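Local coordinates for methionine-binding lipoprotein metQ (Bacillus subtilis subsp. subtilis, PDB 4GOT) that binds methionine and probably hands it to the membrane-bound permease of the MetNPQ ABC transporter, and also takes part in methionine sulfoxide transport, at residues H228-K231 and I232-I236. Residues are numbered along the deposited sequence; the frame is centred on the assembly and turned at random.
Sequences HSKK and IKDFI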
loop_
_atom_site.group_PDB
_atom_site.type_symbol
_atom_site.label_atom_id
_atom_site.label_comp_id
_atom_site.label_asym_id
_atom_site.label_seq_id
_atom_site.Cartn_x
_atom_site.Cartn_y
_atom_site.Cartn_z
ATOM N N HIS A 228 -17.387 -1.381 -4.060
ATOM C CA HIS A 228 -18.047 -0.445 -3.090
ATOM C C HIS A 228 -19.344 -0.994 -2.559
ATOM O O HIS A 228 -20.030 -0.304 -1.827
ATOM C CB HIS A 228 -18.190 0.952 -3.696
ATOM C CG HIS A 228 -16.873 1.614 -3.797
ATOM N ND1 HIS A 228 -16.321 2.291 -2.732
ATOM C CD2 HIS A 228 -15.908 1.554 -4.754
ATOM C CE1 HIS A 228 -15.082 2.653 -3.048
ATOM N NE2 HIS A 228 -14.804 2.208 -4.266
ATOM N N SER A 229 -19.686 -2.242 -2.909
ATOM C CA SER A 229 -20.944 -2.843 -2.367
ATOM C C SER A 229 -20.896 -2.989 -0.829
ATOM O O SER A 229 -19.809 -3.047 -0.224
ATOM C CB SER A 229 -21.216 -4.211 -3.006
ATOM O OG SER A 229 -20.243 -5.172 -2.631
ATOM N N LYS A 230 -22.056 -3.089 -0.200
ATOM C CA LYS A 230 -22.104 -3.383 1.241
ATOM C C LYS A 230 -21.419 -4.721 1.516
ATOM O O LYS A 230 -20.660 -4.819 2.462
ATOM C CB LYS A 230 -23.532 -3.383 1.813
ATOM C CG LYS A 230 -23.575 -3.498 3.348
ATOM C CD LYS A 230 -24.976 -3.671 3.915
ATOM C CE LYS A 230 -24.970 -3.931 5.428
ATOM N NZ LYS A 230 -24.210 -2.919 6.226
ATOM N N LYS A 231 -21.669 -5.737 0.690
ATOM C CA LYS A 231 -21.005 -7.045 0.871
ATOM C C LYS A 231 -19.481 -6.952 0.906
ATOM O O LYS A 231 -18.860 -7.502 1.812
ATOM C CB LYS A 231 -21.436 -8.049 -0.209
ATOM C CG LYS A 231 -22.813 -8.620 0.028
ATOM C CD LYS A 231 -23.382 -9.289 -1.213
ATOM C CE LYS A 231 -24.489 -10.251 -0.844
ATOM N NZ LYS A 231 -25.520 -10.259 -1.910
ATOM N N ILE A 232 -18.862 -6.253 -0.055
ATOM C CA ILE A 232 -17.398 -6.128 -0.056
ATOM C C ILE A 232 -16.863 -5.268 1.118
ATOM O O ILE A 232 -15.898 -5.659 1.764
ATOM C CB ILE A 232 -16.836 -5.733 -1.447
ATOM C CG1 ILE A 232 -16.984 -6.916 -2.425
ATOM C CG2 ILE A 232 -15.374 -5.326 -1.360
ATOM C CD1 ILE A 232 -16.341 -8.213 -1.971
ATOM N N LYS A 233 -17.518 -4.154 1.447
ATOM C CA LYS A 233 -17.089 -3.350 2.593
ATOM C C LYS A 233 -17.151 -4.113 3.925
ATOM O O LYS A 233 -16.235 -4.019 4.731
ATOM C CB LYS A 233 -17.894 -2.036 2.690
ATOM C CG LYS A 233 -17.579 -1.031 1.554
ATOM C CD LYS A 233 -18.266 0.318 1.775
ATOM C CE LYS A 233 -17.949 1.284 0.618
ATOM N NZ LYS A 233 -16.497 1.560 0.407
ATOM N N ASP A 234 -18.239 -4.841 4.136
ATOM C CA ASP A 234 -18.413 -5.711 5.315
ATOM C C ASP A 234 -17.385 -6.875 5.324
ATOM O O ASP A 234 -16.885 -7.259 6.375
ATOM C CB ASP A 234 -19.820 -6.305 5.350
ATOM C CG ASP A 234 -20.901 -5.283 5.694
ATOM O OD1 ASP A 234 -20.583 -4.179 6.217
ATOM O OD2 ASP A 234 -22.094 -5.622 5.467
ATOM N N PHE A 235 -17.089 -7.436 4.164
ATOM C CA PHE A 235 -16.038 -8.490 4.066
ATOM C C PHE A 235 -14.691 -7.965 4.543
ATOM O O PHE A 235 -14.055 -8.565 5.412
ATOM C CB PHE A 235 -15.926 -9.045 2.632
ATOM C CG PHE A 235 -14.712 -9.923 2.390
ATOM C CD1 PHE A 235 -14.730 -11.274 2.718
ATOM C CD2 PHE A 235 -13.562 -9.402 1.803
ATOM C CE1 PHE A 235 -13.620 -12.086 2.469
ATOM C CE2 PHE A 235 -12.443 -10.204 1.570
ATOM C CZ PHE A 235 -12.477 -11.547 1.898
ATOM N N ILE A 236 -14.288 -6.823 3.994
ATOM C CA ILE A 236 -13.033 -6.191 4.351
ATOM C C ILE A 236 -12.974 -5.921 5.837
ATOM O O ILE A 236 -11.974 -6.241 6.504
ATOM C CB ILE A 236 -12.801 -4.866 3.574
ATOM C CG1 ILE A 236 -12.593 -5.133 2.068
ATOM C CG2 ILE A 236 -11.574 -4.116 4.100
ATOM C CD1 ILE A 236 -12.579 -3.892 1.177
#
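The amides of K233, D234 and F235 donate to the carbonyls of S229, K230 and K231, the bond from K233 N to S229 O (3.0 Å) being nearly straight at 173°, and these i to i+4 bonds form the first turn of helix 230-239. S229 is its N-cap: with chi1 at 67°, OG lies between the backbone N and carbonyl carbon and accepts from I232 N at 3.1 Å, an amide that the opening turn leaves without a backbone mate four residues back. The same hydroxyl is hydrogen-bonded to V226 O, at the end of helix 218-227. K230, the first residue of the helix, bends at its last torsion and crosses the D234 carboxylate one turn on, NZ forming a long salt bridge to OD2 at 3.5 Å. K233 runs back past the cap, its NZ reaching H228 ND1 at 3.2 Å from 33° out of the imidazole plane; a weak bond to V247 O also holds this ammonium. A leucine in place of K233 would probably leave H228 ND1 and V247 O without this donor, the imidazole then held by the weak bond from its NE2 to A83 O. The arrangement is a serine N-cap where a short turn links two successive helices, I232 facing helix 14-29.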